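Alpha-galactosidase (Lactobacillus brevis, PDB 3MI6) probably catalyses the hydrolysis of terminal, non-reducing alpha-D-galactose residues from alpha-D-galactosides, as a member of glycoside hydrolase family 36. Local coordinates at residues I34-R39 against A296-T301; D125-D130 against Q317-N322; F344-L349 against R389-G394; G649-W654 against R668-N673. All blocks are in the same frame, centred on the assembly; numbering follows the deposited sequence.

Contact 1: I34-R39 against A296-T301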
loop_
_atom_site.group_PDB
_atom_site.type_symbol
_atom_site.label_atom_id
_atom_site.label_comp_id
_atom_site.label_asym_id
_atom_site.label_seq_id
_atom_site.Cartn_x
_atom_site.Cartn_y
_atom_site.Cartn_z
ATOM N N ILE D 34 21.472 -12.901 -22.233
ATOM C CA ILE D 34 22.387 -12.832 -21.095
ATOM C C ILE D 34 22.073 -11.646 -20.161
ATOM O O ILE D 34 22.031 -11.795 -18.944
ATOM C CB ILE D 34 23.875 -12.740 -21.551
ATOM C CG1 ILE D 34 24.158 -13.702 -22.694
ATOM C CG2 ILE D 34 24.826 -13.046 -20.401
ATOM C CD1 ILE D 34 25.611 -13.801 -23.012
ATOM N N TYR D 35 21.852 -10.470 -20.737
ATOM C CA TYR D 35 21.720 -9.272 -19.929
ATOM C C TYR D 35 21.236 -8.053 -20.711
ATOM O O TYR D 35 21.669 -7.813 -21.837
ATOM C CB TYR D 35 23.057 -8.954 -19.259
ATOM C CG TYR D 35 23.094 -7.575 -18.673
ATOM C CD1 TYR D 35 22.599 -7.325 -17.392
ATOM C CD2 TYR D 35 23.609 -6.511 -19.398
ATOM C CE1 TYR D 35 22.629 -6.037 -16.849
ATOM C CE2 TYR D 35 23.636 -5.239 -18.873
ATOM C CZ TYR D 35 23.144 -5.006 -17.603
ATOM O OH TYR D 35 23.185 -3.735 -17.095
ATOM N N TYR D 36 20.337 -7.283 -20.109
ATOM C CA TYR D 36 19.880 -6.022 -20.697
ATOM C C TYR D 36 19.712 -5.088 -19.524
ATOM O O TYR D 36 18.994 -5.397 -18.572
ATOM C CB TYR D 36 18.575 -6.203 -21.490
ATOM C CG TYR D 36 18.091 -4.974 -22.248
ATOM C CD1 TYR D 36 18.965 -3.958 -22.617
ATOM C CD2 TYR D 36 16.754 -4.844 -22.613
ATOM C CE1 TYR D 36 18.514 -2.827 -23.317
ATOM C CE2 TYR D 36 16.290 -3.720 -23.308
ATOM C CZ TYR D 36 17.170 -2.712 -23.657
ATOM O OH TYR D 36 16.698 -1.601 -24.343
ATOM N N GLY D 37 20.428 -3.973 -19.558
ATOM C CA GLY D 37 20.533 -3.115 -18.394
ATOM C C GLY D 37 21.456 -1.961 -18.699
ATOM O O GLY D 37 21.748 -1.701 -19.861
ATOM N N PRO D 38 21.910 -1.241 -17.661
ATOM C CA PRO D 38 22.912 -0.203 -17.933
ATOM C C PRO D 38 24.124 -0.808 -18.658
ATOM O O PRO D 38 24.368 -2.016 -18.552
ATOM C CB PRO D 38 23.301 0.278 -16.531
ATOM C CG PRO D 38 22.142 -0.070 -15.663
ATOM C CD PRO D 38 21.529 -1.301 -16.236
ATOM N N ARG D 39 24.866 0.018 -19.388
ATOM C CA ARG D 39 26.030 -0.456 -20.129
ATOM C C ARG D 39 27.060 -1.173 -19.250
ATOM O O ARG D 39 27.380 -0.725 -18.144
ATOM C CB ARG D 39 26.682 0.705 -20.875
ATOM C CG ARG D 39 27.787 0.278 -21.839
ATOM C CD ARG D 39 27.953 1.305 -22.966
ATOM N NE ARG D 39 29.230 1.211 -23.673
ATOM C CZ ARG D 39 29.741 2.214 -24.377
ATOM N NH1 ARG D 39 29.081 3.361 -24.440
ATOM N NH2 ARG D 39 30.907 2.087 -24.998
ATOM N N ALA D 296 9.557 -3.882 -33.247
ATOM C CA ALA D 296 9.417 -3.554 -31.830
ATOM C C ALA D 296 10.467 -2.522 -31.447
ATOM O O ALA D 296 11.629 -2.695 -31.774
ATOM C CB ALA D 296 9.574 -4.811 -30.985
ATOM N N ILE D 297 10.060 -1.448 -30.773
ATOM C CA ILE D 297 11.007 -0.489 -30.160
ATOM C C ILE D 297 11.296 -0.847 -28.699
ATOM O O ILE D 297 10.377 -0.979 -27.907
ATOM C CB ILE D 297 10.477 0.971 -30.158
ATOM C CG1 ILE D 297 9.888 1.378 -31.514
ATOM C CG2 ILE D 297 11.573 1.922 -29.744
ATOM C CD1 ILE D 297 10.847 1.260 -32.670
ATOM N N LEU D 298 12.570 -1.004 -28.356
ATOM C CA LEU D 298 12.991 -1.282 -26.982
ATOM C C LEU D 298 13.920 -0.189 -26.443
ATOM O O LEU D 298 14.653 0.461 -27.198
ATOM C CB LEU D 298 13.703 -2.623 -26.894
ATOM C CG LEU D 298 12.895 -3.807 -26.373
ATOM C CD1 LEU D 298 11.743 -4.097 -27.329
ATOM C CD2 LEU D 298 13.764 -5.044 -26.230
ATOM N N SER D 299 13.890 0.012 -25.129
ATOM C CA SER D 299 14.646 1.096 -24.513
ATOM C C SER D 299 14.753 0.946 -22.997
ATOM O O SER D 299 13.870 0.378 -22.341
ATOM C CB SER D 299 14.017 2.444 -24.863
ATOM O OG SER D 299 14.967 3.474 -24.736
ATOM N N TYR D 300 15.851 1.451 -22.457
ATOM C CA TYR D 300 16.074 1.423 -21.033
ATOM C C TYR D 300 16.748 2.718 -20.613
ATOM O O TYR D 300 17.378 3.392 -21.423
ATOM C CB TYR D 300 16.941 0.240 -20.633
ATOM C CG TYR D 300 17.429 0.324 -19.192
ATOM C CD1 TYR D 300 18.525 1.114 -18.854
ATOM C CD2 TYR D 300 16.794 -0.385 -18.175
ATOM C CE1 TYR D 300 18.970 1.209 -17.555
ATOM C CE2 TYR D 300 17.237 -0.306 -16.860
ATOM C CZ TYR D 300 18.329 0.496 -16.557
ATOM O OH TYR D 300 18.776 0.591 -15.254
ATOM N N THR D 301 16.591 3.057 -19.340
ATOM C CA THR D 301 17.330 4.147 -18.729
ATOM C C THR D 301 17.328 3.956 -17.219
ATOM O O THR D 301 16.508 3.219 -16.684
ATOM C CB THR D 301 16.734 5.520 -19.068
ATOM O OG1 THR D 301 17.538 6.525 -18.460
ATOM C CG2 THR D 301 15.347 5.643 -18.527
#
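Tyr36, Pro38 and Tyr300 meet where two antiparallel beta sheets of the N-terminal part pack against each other: strand 31-36 edges a four-stranded sheet, and strand 290-301 runs inside a nine-stranded one. The short strand segments cross at 77° and stay 10.7 Å apart at their closest, so side chains must bridge the gap. Tyr36 does so with its ring held out by a CG anti to the backbone N (chi1 -174°). Its CE2 comes within 4.1 Å of Leu298 CD2, and its CZ lies 4.2 Å from Tyr300 CB. Tyr36 OH stands 3.3 Å from Ser299 N, at an angle too poor to count as a hydrogen bond. Tyr300 answers from the other side: Gly37 C, where the chain turns a corner, sits over one face of its ring, toward the rim, and Pro38 CD lies 3.7 Å from Tyr300 CZ. Around the contact, Tyr36 and Tyr300 both meet the ring of Phe248 from strand 247-252, while Tyr36 also touches Tyr21 of strand 19-25 and Leu184 of strand 174-186. Behind strand 290-301, Ser299 OG bonds to Gln311 of helix 305-319.

Contact 2: D125-D130 against Q317-N322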
loop_
_atom_site.group_PDB
_atom_site.type_symbol
_atom_site.label_atom_id
_atom_site.label_comp_id
_atom_site.label_asym_id
_atom_site.label_seq_id
_atom_site.Cartn_x
_atom_site.Cartn_y
_atom_site.Cartn_z
ATOM N N ASP D 125 17.941 5.034 -40.583
ATOM C CA ASP D 125 18.998 5.980 -40.260
ATOM C C ASP D 125 19.495 6.645 -41.538
ATOM O O ASP D 125 20.384 6.133 -42.200
ATOM C CB ASP D 125 20.158 5.294 -39.526
ATOM C CG ASP D 125 21.253 6.279 -39.129
ATOM O OD1 ASP D 125 20.961 7.491 -39.081
ATOM O OD2 ASP D 125 22.404 5.863 -38.867
ATOM N N ASP D 126 18.916 7.784 -41.883
ATOM C CA ASP D 126 19.348 8.536 -43.047
ATOM C C ASP D 126 20.033 9.818 -42.588
ATOM O O ASP D 126 20.200 10.767 -43.355
ATOM C CB ASP D 126 18.145 8.882 -43.930
ATOM C CG ASP D 126 17.469 7.646 -44.526
ATOM O OD1 ASP D 126 18.188 6.706 -44.969
ATOM O OD2 ASP D 126 16.212 7.624 -44.562
ATOM N N THR D 127 20.420 9.848 -41.321
ATOM C CA THR D 127 20.948 11.065 -40.718
ATOM C C THR D 127 22.337 10.804 -40.158
ATOM O O THR D 127 22.815 11.510 -39.275
ATOM C CB THR D 127 20.011 11.589 -39.608
ATOM O OG1 THR D 127 19.457 10.475 -38.893
ATOM C CG2 THR D 127 18.872 12.413 -40.206
ATOM N N ASP D 128 22.985 9.779 -40.696
ATOM C CA ASP D 128 24.351 9.478 -40.310
ATOM C C ASP D 128 24.460 9.605 -38.797
ATOM O O ASP D 128 25.028 10.569 -38.294
ATOM C CB ASP D 128 25.299 10.458 -40.995
ATOM C CG ASP D 128 26.711 9.951 -41.038
ATOM O OD1 ASP D 128 26.911 8.765 -40.677
ATOM O OD2 ASP D 128 27.608 10.730 -41.430
ATOM N N ASP D 129 23.901 8.631 -38.081
ATOM C CA ASP D 129 23.683 8.752 -36.646
ATOM C C ASP D 129 24.207 7.515 -35.974
ATOM O O ASP D 129 23.781 7.165 -34.886
ATOM C CB ASP D 129 22.190 8.895 -36.357
ATOM C CG ASP D 129 21.899 9.327 -34.924
ATOM O OD1 ASP D 129 22.778 9.945 -34.280
ATOM O OD2 ASP D 129 20.774 9.056 -34.446
ATOM N N ASP D 130 25.108 6.826 -36.660
ATOM C CA ASP D 130 25.871 5.727 -36.075
ATOM C C ASP D 130 25.071 4.460 -35.774
ATOM O O ASP D 130 25.497 3.629 -34.962
ATOM C CB ASP D 130 26.645 6.221 -34.846
ATOM C CG ASP D 130 27.514 7.442 -35.164
ATOM O OD1 ASP D 130 28.062 7.518 -36.297
ATOM O OD2 ASP D 130 27.638 8.334 -34.292
ATOM N N GLN D 317 11.570 11.141 -33.732
ATOM C CA GLN D 317 11.600 12.353 -34.533
ATOM C C GLN D 317 12.687 12.288 -35.595
ATOM O O GLN D 317 12.572 12.908 -36.646
ATOM C CB GLN D 317 11.823 13.581 -33.642
ATOM C CG GLN D 317 11.846 14.907 -34.405
ATOM C CD GLN D 317 12.270 16.092 -33.536
ATOM O OE1 GLN D 317 13.453 16.251 -33.198
ATOM N NE2 GLN D 317 11.304 16.937 -33.180
ATOM N N GLN D 318 13.751 11.549 -35.317
ATOM C CA GLN D 318 14.858 11.471 -36.249
ATOM C C GLN D 318 14.772 10.232 -37.142
ATOM O O GLN D 318 15.256 10.247 -38.274
ATOM C CB GLN D 318 16.193 11.491 -35.498
ATOM C CG GLN D 318 17.412 11.482 -36.411
ATOM C CD GLN D 318 18.723 11.666 -35.666
ATOM O OE1 GLN D 318 19.808 11.560 -36.255
ATOM N NE2 GLN D 318 18.632 11.939 -34.361
ATOM N N HIS D 319 14.132 9.175 -36.646
ATOM C CA HIS D 319 14.241 7.862 -37.273
ATOM C C HIS D 319 12.924 7.103 -37.502
ATOM O O HIS D 319 12.939 5.885 -37.697
ATOM C CB HIS D 319 15.158 6.981 -36.438
ATOM C CG HIS D 319 16.552 7.498 -36.312
ATOM N ND1 HIS D 319 17.404 7.607 -37.387
ATOM C CD2 HIS D 319 17.256 7.900 -35.228
ATOM C CE1 HIS D 319 18.569 8.068 -36.973
ATOM N NE2 HIS D 319 18.505 8.258 -35.667
ATOM N N LEU D 320 11.791 7.803 -37.475
ATOM C CA LEU D 320 10.511 7.141 -37.693
ATOM C C LEU D 320 9.505 8.052 -38.376
ATOM O O LEU D 320 8.860 7.662 -39.338
ATOM C CB LEU D 320 9.932 6.594 -36.380
ATOM C CG LEU D 320 8.532 5.965 -36.483
ATOM C CD1 LEU D 320 8.590 4.657 -37.245
ATOM C CD2 LEU D 320 7.884 5.730 -35.123
ATOM N N VAL D 321 9.369 9.271 -37.888
ATOM C CA VAL D 321 8.328 10.141 -38.409
ATOM C C VAL D 321 8.670 10.468 -39.876
ATOM O O VAL D 321 9.837 10.539 -40.269
ATOM C CB VAL D 321 7.980 11.271 -37.386
ATOM C CG1 VAL D 321 6.998 12.273 -37.968
ATOM C CG2 VAL D 321 7.406 10.667 -36.133
ATOM N N ASN D 322 7.628 10.620 -40.681
ATOM C CA ASN D 322 7.668 11.260 -41.983
ATOM C C ASN D 322 8.630 12.433 -41.810
ATOM O O ASN D 322 8.334 13.373 -41.075
ATOM C CB ASN D 322 6.230 11.622 -42.384
ATOM C CG ASN D 322 6.127 12.267 -43.769
ATOM O OD1 ASN D 322 7.018 12.978 -44.200
ATOM N ND2 ASN D 322 5.006 12.043 -44.446
#
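Asp125 and His319 bring the two backbones to a CA-CA distance of 5.9 Å, where the irregular loop 125-130 passes the last part of helix 305-319. His319 is the hub. Its CG lies opposite its own carbonyl carbon (chi1 -61°), which swings the imidazole beside the helix and among the loop's side chains. NE2 of His319 donates to the anti lone pair of Asp129 OD2 at 2.7 Å with an N-H...O angle of 165°. Ring and carboxylate are nearly coplanar at 12°, with OD2 in the ring plane at its edge. Asp125 OD1 also lies at the ring edge, 3.2 Å from His319 CE1, but its carboxylate is turned almost perpendicular to the ring.

Gln318 comes alongside with its chain extended, its CG lying over one face of the His319 ring. Its OE1 accepts from Thr127 OG1 at 2.9 Å, in the amide plane and on a lone pair. Asp125 shapes the loop from within: OD1 accepts from Thr127 N at 3.3 Å, while OD2 takes Asp129 N at 3.2 Å on its syn lone pair.

Asp129 OD2 has a second donor in Gln157 NE2, and His319 ND1 bonds to Phe124 O. With oxygens at both ring nitrogens, a doubly protonated imidazole is plausible. Away from the predicted active-site residues, the arrangement pairs a His-carboxylate hydrogen bond with an Asx turn, and fastens the loop between strands 103-112 and 132-140 of the beta-rich N-terminal part to a helix.

Contact 3: F344-L349 against R389-G394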
loop_
_atom_site.group_PDB
_atom_site.type_symbol
_atom_site.label_atom_id
_atom_site.label_comp_id
_atom_site.label_asym_id
_atom_site.label_seq_id
_atom_site.Cartn_x
_atom_site.Cartn_y
_atom_site.Cartn_z
ATOM N N PHE D 344 -24.340 22.684 -42.430
ATOM C CA PHE D 344 -23.573 23.758 -43.052
ATOM C C PHE D 344 -23.714 23.789 -44.565
ATOM O O PHE D 344 -24.230 22.860 -45.178
ATOM C CB PHE D 344 -22.081 23.699 -42.646
ATOM C CG PHE D 344 -21.306 22.568 -43.283
ATOM C CD1 PHE D 344 -20.846 22.672 -44.593
ATOM C CD2 PHE D 344 -21.021 21.408 -42.567
ATOM C CE1 PHE D 344 -20.132 21.642 -45.183
ATOM C CE2 PHE D 344 -20.304 20.368 -43.153
ATOM C CZ PHE D 344 -19.860 20.491 -44.464
ATOM N N ASN D 345 -23.262 24.892 -45.145
ATOM C CA ASN D 345 -23.166 25.066 -46.590
ATOM C C ASN D 345 -22.031 26.055 -46.889
ATOM O O ASN D 345 -21.535 26.717 -45.971
ATOM C CB ASN D 345 -24.507 25.524 -47.192
ATOM C CG ASN D 345 -25.073 26.781 -46.519
ATOM O OD1 ASN D 345 -24.335 27.711 -46.185
ATOM N ND2 ASN D 345 -26.396 26.813 -46.338
ATOM N N GLU D 346 -21.611 26.155 -48.151
ATOM C CA GLU D 346 -20.429 26.951 -48.490
ATOM C C GLU D 346 -20.438 28.359 -47.890
ATOM O O GLU D 346 -19.461 28.791 -47.272
ATOM C CB GLU D 346 -20.231 27.039 -50.002
ATOM C CG GLU D 346 -19.269 28.146 -50.389
ATOM C CD GLU D 346 -18.395 27.790 -51.571
ATOM O OE1 GLU D 346 -18.787 26.911 -52.367
ATOM O OE2 GLU D 346 -17.310 28.400 -51.705
ATOM N N ALA D 347 -21.548 29.063 -48.082
ATOM C CA ALA D 347 -21.705 30.427 -47.600
ATOM C C ALA D 347 -21.491 30.541 -46.092
ATOM O O ALA D 347 -20.826 31.461 -45.623
ATOM C CB ALA D 347 -23.076 30.949 -47.974
ATOM N N LYS D 348 -22.068 29.614 -45.334
ATOM C CA LYS D 348 -21.894 29.611 -43.888
ATOM C C LYS D 348 -20.436 29.407 -43.529
ATOM O O LYS D 348 -19.936 30.021 -42.597
ATOM C CB LYS D 348 -22.745 28.521 -43.228
ATOM C CG LYS D 348 -22.439 28.282 -41.746
ATOM C CD LYS D 348 -22.751 29.496 -40.892
ATOM C CE LYS D 348 -22.424 29.229 -39.427
ATOM N NZ LYS D 348 -22.840 30.334 -38.507
ATOM N N LEU D 349 -19.756 28.541 -44.272
ATOM C CA LEU D 349 -18.362 28.220 -43.965
ATOM C C LEU D 349 -17.423 29.371 -44.324
ATOM O O LEU D 349 -16.350 29.531 -43.731
ATOM C CB LEU D 349 -17.918 26.921 -44.657
ATOM C CG LEU D 349 -18.311 25.594 -43.989
ATOM C CD1 LEU D 349 -17.699 24.450 -44.756
ATOM C CD2 LEU D 349 -17.900 25.524 -42.509
ATOM N N ARG D 389 -25.438 20.225 -53.224
ATOM C CA ARG D 389 -26.370 20.992 -52.406
ATOM C C ARG D 389 -25.624 21.992 -51.531
ATOM O O ARG D 389 -26.132 23.073 -51.232
ATOM C CB ARG D 389 -27.167 20.089 -51.476
ATOM C CG ARG D 389 -27.733 18.840 -52.080
ATOM C CD ARG D 389 -28.238 17.967 -50.943
ATOM N NE ARG D 389 -28.812 16.707 -51.395
ATOM C CZ ARG D 389 -29.391 15.832 -50.581
ATOM N NH1 ARG D 389 -29.460 16.094 -49.281
ATOM N NH2 ARG D 389 -29.899 14.700 -51.063
ATOM N N LYS D 390 -24.427 21.613 -51.091
ATOM C CA LYS D 390 -23.693 22.429 -50.131
ATOM C C LYS D 390 -22.462 23.056 -50.767
ATOM O O LYS D 390 -21.851 23.958 -50.196
ATOM C CB LYS D 390 -23.318 21.613 -48.883
ATOM C CG LYS D 390 -24.029 20.262 -48.785
ATOM C CD LYS D 390 -24.650 19.984 -47.403
ATOM C CE LYS D 390 -23.602 19.807 -46.323
ATOM N NZ LYS D 390 -22.303 19.476 -46.955
ATOM N N PHE D 391 -22.106 22.575 -51.955
ATOM C CA PHE D 391 -20.991 23.140 -52.720
ATOM C C PHE D 391 -21.295 23.182 -54.216
ATOM O O PHE D 391 -20.843 22.324 -54.971
ATOM C CB PHE D 391 -19.686 22.376 -52.455
ATOM C CG PHE D 391 -19.179 22.523 -51.053
ATOM C CD1 PHE D 391 -18.686 23.737 -50.608
ATOM C CD2 PHE D 391 -19.205 21.454 -50.175
ATOM C CE1 PHE D 391 -18.226 23.879 -49.316
ATOM C CE2 PHE D 391 -18.747 21.591 -48.876
ATOM C CZ PHE D 391 -18.256 22.802 -48.448
ATOM N N PRO D 392 -22.054 24.201 -54.644
ATOM C CA PRO D 392 -22.521 24.364 -56.027
ATOM C C PRO D 392 -21.413 24.337 -57.088
ATOM O O PRO D 392 -21.592 23.711 -58.140
ATOM C CB PRO D 392 -23.199 25.734 -55.998
ATOM C CG PRO D 392 -23.638 25.902 -54.578
ATOM C CD PRO D 392 -22.562 25.266 -53.760
ATOM N N ASP D 393 -20.295 25.011 -56.822
ATOM C CA ASP D 393 -19.208 25.102 -57.796
ATOM C C ASP D 393 -18.073 24.152 -57.432
ATOM O O ASP D 393 -16.899 24.465 -57.624
ATOM C CB ASP D 393 -18.677 26.541 -57.892
ATOM C CG ASP D 393 -19.712 27.525 -58.444
ATOM O OD1 ASP D 393 -20.922 27.371 -58.165
ATOM O OD2 ASP D 393 -19.308 28.473 -59.150
ATOM N N GLY D 394 -18.434 22.986 -56.907
ATOM C CA GLY D 394 -17.454 22.010 -56.472
ATOM C C GLY D 394 -16.573 22.566 -55.371
ATOM O O GLY D 394 -16.694 23.733 -54.996
#
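Phe344 and Lys390 belong to consecutive beta-alpha connections of the (beta/alpha)8 barrel: Phe344 lies just before helix 346-358, Lys390 in the loop between strand 363-366 and helix 394-404. The tight part is built round two aromatic rings. Phe344 shows one face to the lysine chain, whose CE stands 4.2 Å from the ring centroid and 16° off the normal, a CH-pi contact. Lys390 bends at three torsions to get there, and its NZ is held by Gly369 O. At its edge, Phe344 CE1 meets Phe391 CZ at 3.9 Å, and Leu349 CD1 closes on the same Phe391 CZ at 4.1 Å. Leu366 of strand 363-366 touches all three of these apolar side chains, tying the cluster to the barrel wall. The side chain of Phe344 lies about 6 Å from that of Asp367, a predicted substrate-binding residue.

Toward solvent the fit slackens. Exposed Pro392 comes no nearer than 4.3 Å, from its CD to Glu346 OE1. Exposed Asn345 uses its end within its own segment: OD1 caps the helix by accepting from Lys348 N at 3.1 Å. Glu346 lies between the two zones, its OE1 in the plane of the Phe391 ring at the edge, 3.6 Å from CD1. The backbones join through one bent bond: Glu346 N, in the first turn of the helix, donates to Lys390 O at 3.0 Å with an N-H...O angle of 139°.

Contact 4: G649-W654 against R668-N673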
loop_
_atom_site.group_PDB
_atom_site.type_symbol
_atom_site.label_atom_id
_atom_site.label_comp_id
_atom_site.label_asym_id
_atom_site.label_seq_id
_atom_site.Cartn_x
_atom_site.Cartn_y
_atom_site.Cartn_z
ATOM N N GLY D 649 -4.534 13.560 -7.577
ATOM C CA GLY D 649 -4.696 13.960 -8.960
ATOM C C GLY D 649 -5.334 15.326 -9.172
ATOM O O GLY D 649 -5.873 15.601 -10.240
ATOM N N ASN D 650 -5.269 16.197 -8.172
ATOM C CA ASN D 650 -5.894 17.505 -8.301
ATOM C C ASN D 650 -5.032 18.462 -9.128
ATOM O O ASN D 650 -5.543 19.351 -9.823
ATOM C CB ASN D 650 -6.198 18.096 -6.928
ATOM C CG ASN D 650 -7.261 19.181 -6.981
ATOM O OD1 ASN D 650 -7.102 20.251 -6.380
ATOM N ND2 ASN D 650 -8.354 18.912 -7.694
ATOM N N VAL D 651 -3.722 18.257 -9.083
ATOM C CA VAL D 651 -2.809 19.149 -9.786
ATOM C C VAL D 651 -2.001 18.423 -10.865
ATOM O O VAL D 651 -1.343 17.416 -10.577
ATOM C CB VAL D 651 -1.863 19.873 -8.785
ATOM C CG1 VAL D 651 -0.943 20.823 -9.515
ATOM C CG2 VAL D 651 -2.688 20.607 -7.759
ATOM N N THR D 652 -2.067 18.930 -12.099
ATOM C CA THR D 652 -1.264 18.419 -13.204
ATOM C C THR D 652 -0.348 19.524 -13.648
ATOM O O THR D 652 -0.799 20.645 -13.822
ATOM C CB THR D 652 -2.133 18.051 -14.436
ATOM O OG1 THR D 652 -2.875 16.860 -14.170
ATOM C CG2 THR D 652 -1.270 17.808 -15.670
ATOM N N SER D 653 0.931 19.233 -13.856
ATOM C CA SER D 653 1.806 20.267 -14.374
ATOM C C SER D 653 2.896 19.725 -15.252
ATOM O O SER D 653 3.385 18.617 -15.045
ATOM C CB SER D 653 2.419 21.077 -13.237
ATOM O OG SER D 653 3.384 20.314 -12.540
ATOM N N TRP D 654 3.280 20.519 -16.242
ATOM C CA TRP D 654 4.432 20.176 -17.051
ATOM C C TRP D 654 5.191 21.332 -17.690
ATOM O O TRP D 654 4.842 22.511 -17.515
ATOM C CB TRP D 654 4.125 19.097 -18.099
ATOM C CG TRP D 654 2.728 18.881 -18.640
ATOM C CD1 TRP D 654 2.006 17.685 -18.636
ATOM C CD2 TRP D 654 1.917 19.817 -19.328
ATOM N NE1 TRP D 654 0.784 17.843 -19.279
ATOM C CE2 TRP D 654 0.705 19.143 -19.706
ATOM C CE3 TRP D 654 2.075 21.149 -19.654
ATOM C CZ2 TRP D 654 -0.309 19.774 -20.389
ATOM C CZ3 TRP D 654 1.077 21.765 -20.319
ATOM C CH2 TRP D 654 -0.104 21.084 -20.696
ATOM N N ARG D 668 0.900 24.877 -14.670
ATOM C CA ARG D 668 0.277 24.157 -13.573
ATOM C C ARG D 668 -1.237 24.315 -13.706
ATOM O O ARG D 668 -1.752 25.424 -13.810
ATOM C CB ARG D 668 0.745 24.739 -12.255
ATOM C CG ARG D 668 0.281 24.036 -11.034
ATOM C CD ARG D 668 0.882 24.735 -9.823
ATOM N NE ARG D 668 0.580 24.063 -8.564
ATOM C CZ ARG D 668 -0.440 24.384 -7.770
ATOM N NH1 ARG D 668 -1.263 25.369 -8.101
ATOM N NH2 ARG D 668 -0.643 23.710 -6.647
ATOM N N TYR D 669 -1.949 23.198 -13.720
ATOM C CA TYR D 669 -3.398 23.208 -13.783
ATOM C C TYR D 669 -3.936 22.582 -12.511
ATOM O O TYR D 669 -3.517 21.501 -12.126
ATOM C CB TYR D 669 -3.887 22.398 -14.996
ATOM C CG TYR D 669 -3.130 22.671 -16.276
ATOM C CD1 TYR D 669 -3.620 23.565 -17.201
ATOM C CD2 TYR D 669 -1.912 22.053 -16.542
ATOM C CE1 TYR D 669 -2.935 23.835 -18.356
ATOM C CE2 TYR D 669 -1.218 22.315 -17.698
ATOM C CZ TYR D 669 -1.737 23.206 -18.606
ATOM O OH TYR D 669 -1.073 23.495 -19.785
ATOM N N GLN D 670 -4.860 23.258 -11.846
ATOM C CA GLN D 670 -5.518 22.653 -10.704
ATOM C C GLN D 670 -6.961 22.431 -11.098
ATOM O O GLN D 670 -7.596 23.332 -11.673
ATOM C CB GLN D 670 -5.419 23.546 -9.478
ATOM C CG GLN D 670 -5.937 22.913 -8.197
ATOM C CD GLN D 670 -5.868 23.872 -6.993
ATOM O OE1 GLN D 670 -6.459 24.964 -7.025
ATOM N NE2 GLN D 670 -5.139 23.465 -5.935
ATOM N N LEU D 671 -7.483 21.239 -10.814
ATOM C CA LEU D 671 -8.855 20.952 -11.212
ATOM C C LEU D 671 -9.889 21.599 -10.276
ATOM O O LEU D 671 -10.822 22.272 -10.729
ATOM C CB LEU D 671 -9.088 19.453 -11.336
ATOM C CG LEU D 671 -8.244 18.714 -12.377
ATOM C CD1 LEU D 671 -8.580 17.221 -12.363
ATOM C CD2 LEU D 671 -8.443 19.295 -13.763
ATOM N N LEU D 672 -9.715 21.409 -8.974
ATOM C CA LEU D 672 -10.695 21.870 -8.011
ATOM C C LEU D 672 -9.997 22.860 -7.112
ATOM O O LEU D 672 -8.900 22.591 -6.631
ATOM C CB LEU D 672 -11.194 20.684 -7.185
ATOM C CG LEU D 672 -12.574 20.102 -7.529
ATOM C CD1 LEU D 672 -12.910 20.224 -9.021
ATOM C CD2 LEU D 672 -12.704 18.669 -7.040
ATOM N N ASN D 673 -10.595 24.019 -6.889
ATOM C CA ASN D 673 -9.976 24.982 -5.995
ATOM C C ASN D 673 -10.360 24.657 -4.553
ATOM O O ASN D 673 -11.486 24.254 -4.293
ATOM C CB ASN D 673 -10.395 26.395 -6.373
ATOM C CG ASN D 673 -9.467 27.434 -5.813
ATOM O OD1 ASN D 673 -8.251 27.264 -5.846
ATOM N ND2 ASN D 673 -10.027 28.525 -5.291
#
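Thr652 and Tyr669 form a hydrogen-bonded pair of an antiparallel beta hairpin, strands 651-657 and 663-670, whose short segments run at 167° to each other. Two bonds join the pair, Tyr669 N to Thr652 O at 2.8 Å and Thr652 N to Tyr669 O at 3.0 Å; Leu671 N to Asn650 O at 2.9 Å extends the pairing past the strand ends. On the face carrying Val651 and Ser653, Arg668 can be followed outward. Its CB lies 4.1 Å from Ser653 CB. With CG anti to the backbone N (chi1 -175°), the extended chain runs back along the partner strand, placing CG 3.8 Å and NE 3.7 Å from Val651 CG1, which sits over one face of the guanidinium. At the tip, NH2 is 3.9 Å from Val651 CG2, whereas NH1 reaches Gln730 of the neighbouring strand 728-736. On the other face, Thr652 and Tyr669 pack on Leu557 of helix 553-566, and Tyr669 OH bonds to Ala595 O. Tyr669 also turns its edge toward the face of Trp654, planes at 67°, though the model sets these rings too near and their close fit is doubtful. The chemistry is thus divided: backbone bonds set the register, and a methyl-covered guanidinium links three strands.

In the fold
Contacts 1 and 2 interlock along the chain: their segments alternate, and strand 290-301 of contact 1 leads directly into helix 305-319 of contact 2. Their centres are 20 Å apart. Contact 1 packs two sheets of the beta-rich part together; contact 2 fastens a loop of that part to helix 305-319, which precedes the first barrel strand, 333-335. Contacts 3 and 4 follow in series. Contact 3 lies within the (beta/alpha)8 barrel, its centre 55 Å from that of contact 1 and on the opposite side of the chain's centre. Contact 4, whose centre is 43 Å from that of contact 3, lies in the C-terminal antiparallel sheet. Together they sample the enzyme's three-part architecture, and contact 3 alone comes near predicted substrate-binding residues.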